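Local coordinates for centrosomal protein of 104 kDa (Homo sapiens, PDB 5LPH) that is required for ciliogenesis and for structural integrity at the ciliary tip, and carries a tubulin-binding TOG domain, the part described here, at residues S152-R155 against L156-T159; L272-T275 against I276-F280. All coordinates share one frame; numbering follows the deposited sequence.

Interaction 1 (S152-R155 against L156-T159); sequences SSAR and LRVT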
loop_
_atom_site.group_PDB
_atom_site.type_symbol
_atom_site.label_atom_id
_atom_site.label_comp_id
_atom_site.label_asym_id
_atom_site.label_seq_id
_atom_site.Cartn_x
_atom_site.Cartn_y
_atom_site.Cartn_z
ATOM N N SER A 152 7.178 5.175 -13.456
ATOM C CA SER A 152 7.195 5.186 -14.928
ATOM C C SER A 152 7.352 3.772 -15.507
ATOM O O SER A 152 6.865 3.506 -16.603
ATOM C CB SER A 152 8.307 6.094 -15.466
ATOM O OG SER A 152 8.275 7.364 -14.836
ATOM N N SER A 153 8.016 2.876 -14.774
ATOM C CA SER A 153 8.177 1.476 -15.192
ATOM C C SER A 153 6.926 0.660 -14.879
ATOM O O SER A 153 6.551 0.517 -13.707
ATOM C CB SER A 153 9.387 0.830 -14.500
ATOM O OG SER A 153 9.406 -0.580 -14.688
ATOM N N ALA A 154 6.323 0.088 -15.921
ATOM C CA ALA A 154 5.124 -0.748 -15.790
ATOM C C ALA A 154 5.366 -2.012 -14.970
ATOM O O ALA A 154 4.511 -2.422 -14.184
ATOM C CB ALA A 154 4.579 -1.112 -17.170
ATOM N N ARG A 155 6.528 -2.626 -15.158
ATOM C CA ARG A 155 6.919 -3.822 -14.399
ATOM C C ARG A 155 7.027 -3.544 -12.886
ATOM O O ARG A 155 6.651 -4.382 -12.064
ATOM C CB ARG A 155 8.248 -4.359 -14.935
ATOM C CG ARG A 155 8.583 -5.780 -14.514
ATOM C CD ARG A 155 9.883 -6.273 -15.148
ATOM N NE ARG A 155 9.923 -6.024 -16.595
ATOM C CZ ARG A 155 10.636 -5.076 -17.220
ATOM N NH1 ARG A 155 11.445 -4.236 -16.562
ATOM N NH2 ARG A 155 10.541 -4.972 -18.544
ATOM N N LEU A 156 7.522 -2.358 -12.536
ATOM C CA LEU A 156 7.627 -1.952 -11.139
ATOM C C LEU A 156 6.247 -1.669 -10.517
ATOM O O LEU A 156 5.993 -2.094 -9.387
ATOM C CB LEU A 156 8.556 -0.744 -10.991
ATOM C CG LEU A 156 9.096 -0.549 -9.565
ATOM C CD1 LEU A 156 10.562 -0.139 -9.578
ATOM C CD2 LEU A 156 8.259 0.453 -8.779
ATOM N N ARG A 157 5.374 -0.970 -11.254
ATOM C CA ARG A 157 3.974 -0.748 -10.838
ATOM C C ARG A 157 3.253 -2.055 -10.513
ATOM O O ARG A 157 2.591 -2.149 -9.483
ATOM C CB ARG A 157 3.175 -0.001 -11.907
ATOM C CG ARG A 157 3.592 1.445 -12.121
ATOM C CD ARG A 157 2.521 2.230 -12.868
ATOM N NE ARG A 157 2.231 1.701 -14.200
ATOM C CZ ARG A 157 2.831 2.061 -15.338
ATOM N NH1 ARG A 157 3.813 2.967 -15.367
ATOM N NH2 ARG A 157 2.441 1.493 -16.474
ATOM N N VAL A 158 3.412 -3.059 -11.377
ATOM C CA VAL A 158 2.811 -4.386 -11.168
ATOM C C VAL A 158 3.384 -5.093 -9.926
ATOM O O VAL A 158 2.640 -5.704 -9.160
ATOM C CB VAL A 158 2.974 -5.293 -12.423
ATOM C CG1 VAL A 158 2.551 -6.738 -12.144
ATOM C CG2 VAL A 158 2.174 -4.746 -13.601
ATOM N N THR A 159 4.702 -5.028 -9.732
ATOM C CA THR A 159 5.338 -5.654 -8.557
ATOM C C THR A 159 4.841 -5.017 -7.256
ATOM O O THR A 159 4.523 -5.722 -6.298
ATOM C CB THR A 159 6.881 -5.560 -8.619
ATOM O OG1 THR A 159 7.341 -6.133 -9.841
ATOM C CG2 THR A 159 7.539 -6.296 -7.451
#
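The guanidinium of Arg157 lies back over the backbone at the start of its own helix. One face is set against Ala154, whose CA stands 3.5 Å above the plane and toward the rim of the group, with Ser153 C over the same face. NH2 also meets the methyl of Ala154, 3.4 Å from its CB, while NH1 bonds weakly to Ser152 O, which approaches obliquely. The stronger partner of NH1 is the carbonyl of Asp151, so two successive carbonyls of the incoming loop gather on this nitrogen. Arg157 starts with CG anti to its carbonyl carbon (chi1 -68°), and a bend further along, at chi3, turns the end of the chain back toward Ser152. Its aliphatic part passes the carbonyl of Ser153, with CG 3.5 Å from that O. These contacts surround the N-terminus of helix 154-169, in HEAT repeat 1, within the TOG domain. Ser153 is the N-cap: its OG accepts from Leu156 N in a long, weak capping bond of 3.4 Å. Its carbonyl receives Arg157 N nearly straight (168°) and in the carbonyl plane, at 3.1 Å. Two residues on, Arg155 O accepts twice from Thr159, from N at 3.1 Å and from OG1 at 2.9 Å, the two donors coming from opposite faces of the carbonyl plane. The hydroxyl can do so because OG1 stands beside the backbone N of its own residue (chi1 -55°). Val158 leans on the preceding turn through CG2, 3.3 Å from Ala154 O, which also accepts from Val158 N. Leu156 and Thr159 face helix 106-126, both touching Phe109, whereas Arg157 reaches His194 and Ser198 of helix 193-210.

Interaction 2 (L272-T275 against I276-F280); sequences LYKT and IFEGF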
loop_
_atom_site.group_PDB
_atom_site.type_symbol
_atom_site.label_atom_id
_atom_site.label_comp_id
_atom_site.label_asym_id
_atom_site.label_seq_id
_atom_site.Cartn_x
_atom_site.Cartn_y
_atom_site.Cartn_z
ATOM N N LEU A 272 -21.508 11.525 -18.146
ATOM C CA LEU A 272 -21.104 10.408 -17.280
ATOM C C LEU A 272 -22.287 9.876 -16.481
ATOM O O LEU A 272 -22.463 8.660 -16.372
ATOM C CB LEU A 272 -19.981 10.836 -16.330
ATOM C CG LEU A 272 -18.693 11.314 -17.021
ATOM C CD1 LEU A 272 -18.017 12.427 -16.231
ATOM C CD2 LEU A 272 -17.737 10.156 -17.282
ATOM N N TYR A 273 -23.090 10.788 -15.933
ATOM C CA TYR A 273 -24.309 10.407 -15.206
ATOM C C TYR A 273 -25.376 9.782 -16.118
ATOM O O TYR A 273 -26.119 8.900 -15.676
ATOM C CB TYR A 273 -24.885 11.595 -14.414
ATOM C CG TYR A 273 -24.075 11.937 -13.178
ATOM C CD1 TYR A 273 -23.969 11.030 -12.126
ATOM C CD2 TYR A 273 -23.404 13.161 -13.063
ATOM C CE1 TYR A 273 -23.214 11.328 -10.997
ATOM C CE2 TYR A 273 -22.649 13.470 -11.939
ATOM C CZ TYR A 273 -22.560 12.549 -10.908
ATOM O OH TYR A 273 -21.818 12.834 -9.788
ATOM N N LYS A 274 -25.439 10.214 -17.380
ATOM C CA LYS A 274 -26.280 9.534 -18.375
ATOM C C LYS A 274 -25.903 8.052 -18.448
ATOM O O LYS A 274 -26.760 7.186 -18.267
ATOM C CB LYS A 274 -26.177 10.192 -19.764
ATOM C CG LYS A 274 -26.704 9.332 -20.914
ATOM C CD LYS A 274 -26.874 10.111 -22.208
ATOM C CE LYS A 274 -27.335 9.192 -23.332
ATOM N NZ LYS A 274 -27.180 9.808 -24.678
ATOM N N THR A 275 -24.618 7.784 -18.690
ATOM C CA THR A 275 -24.089 6.412 -18.776
ATOM C C THR A 275 -24.409 5.576 -17.529
ATOM O O THR A 275 -24.759 4.397 -17.637
ATOM C CB THR A 275 -22.557 6.406 -18.984
ATOM O OG1 THR A 275 -22.191 7.383 -19.966
ATOM C CG2 THR A 275 -22.063 5.024 -19.430
ATOM N N ILE A 276 -24.284 6.198 -16.357
ATOM C CA ILE A 276 -24.562 5.535 -15.078
ATOM C C ILE A 276 -26.040 5.158 -14.956
ATOM O O ILE A 276 -26.361 4.001 -14.678
ATOM C CB ILE A 276 -24.130 6.419 -13.873
ATOM C CG1 ILE A 276 -22.600 6.514 -13.817
ATOM C CG2 ILE A 276 -24.656 5.856 -12.552
ATOM C CD1 ILE A 276 -22.070 7.684 -13.015
ATOM N N PHE A 277 -26.926 6.131 -15.174
ATOM C CA PHE A 277 -28.362 5.923 -14.940
ATOM C C PHE A 277 -29.031 5.000 -15.964
ATOM O O PHE A 277 -29.888 4.197 -15.587
ATOM C CB PHE A 277 -29.114 7.262 -14.820
ATOM C CG PHE A 277 -28.801 8.023 -13.554
ATOM C CD1 PHE A 277 -28.997 7.436 -12.303
ATOM C CD2 PHE A 277 -28.327 9.333 -13.607
ATOM C CE1 PHE A 277 -28.710 8.131 -11.140
ATOM C CE2 PHE A 277 -28.040 10.031 -12.446
ATOM C CZ PHE A 277 -28.232 9.431 -11.212
ATOM N N GLU A 278 -28.652 5.098 -17.240
ATOM C CA GLU A 278 -29.111 4.111 -18.234
ATOM C C GLU A 278 -28.358 2.783 -18.081
ATOM O O GLU A 278 -28.849 1.741 -18.510
ATOM C CB GLU A 278 -29.070 4.654 -19.674
ATOM C CG GLU A 278 -27.699 4.799 -20.323
ATOM C CD GLU A 278 -27.760 5.427 -21.712
ATOM O OE1 GLU A 278 -26.828 5.222 -22.528
ATOM O OE2 GLU A 278 -28.743 6.136 -21.995
ATOM N N GLY A 279 -27.177 2.829 -17.462
ATOM C CA GLY A 279 -26.520 1.633 -16.940
ATOM C C GLY A 279 -27.349 0.928 -15.877
ATOM O O GLY A 279 -27.517 -0.286 -15.931
ATOM N N PHE A 280 -27.872 1.687 -14.911
ATOM C CA PHE A 280 -28.780 1.134 -13.889
ATOM C C PHE A 280 -30.056 0.566 -14.515
ATOM O O PHE A 280 -30.518 -0.504 -14.116
ATOM C CB PHE A 280 -29.184 2.189 -12.842
ATOM C CG PHE A 280 -28.063 2.674 -11.948
ATOM C CD1 PHE A 280 -26.812 2.048 -11.892
ATOM C CD2 PHE A 280 -28.290 3.765 -11.114
ATOM C CE1 PHE A 280 -25.819 2.524 -11.049
ATOM C CE2 PHE A 280 -27.300 4.240 -10.268
ATOM C CZ PHE A 280 -26.062 3.619 -10.234
#
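Helix 271-283, the last helix of the chain, packs on helix 235-252 of HEAT repeat 2, and within it Tyr273 meets both Ile276 and Phe277. The Tyr273 and Ile276 side chains run side by side and point the same way, bringing ring atom CD1 of Tyr273 within 3.9 Å of Ile276 CD1. Phe277 approaches Tyr273 from the following turn: its CE2 is 4.0 Å from Tyr273 CB, an apolar touch oblique to the tyrosine ring. With Phe277 CG anti to its own carbonyl carbon (chi1 -70°), the ring folds back along the helix, and its CD2 comes to 3.1 Å from Tyr273 O. The same carbonyl oxygen accepts from Phe277 N at 2.9 Å. The next two backbone bonds differ in direction. Glu278 N reaches Lys274 O at 3.0 Å, nearly along the C=O axis, whereas Gly279 N sits well above the carbonyl plane of Thr275. As an amphipathic helix, the segment turns Ile276 and Phe280 to helix 235-252, where both meet Ile245; Phe280 also stacks its ring with Tyr249. Phe277 is buried too, against Asp263 and Arg268 of the preceding loop. Toward the outside, Lys274 and Glu278 meet through carbon rather than charge: Lys274 CE lies 3.6 Å from Glu278 OE2, while NZ remains 4.8 Å from that oxygen. Their opposite charges may still attract, without a salt bridge. Thr275 OG1 turns back to bond the carbonyl of Ile271.

Overall arrangement
Both interactions are local contacts along single helices, but they belong to different helices, with centres 33 Å apart and nearest atoms about 22 Å apart. Interaction 1 is a surface contact at a helix start, nearer the middle of the chain, and its chemistry is mainly polar: capping, a shared carbonyl and an arginine folded onto the backbone. Interaction 2, about 31 Å from the chain centre, is partly buried within the final helix; aromatic and aliphatic side chains dominate there, and the charged pair is confined to its outer side. The helix of interaction 1 touches helices 106-126 and 193-210, that of interaction 2 touches helix 235-252.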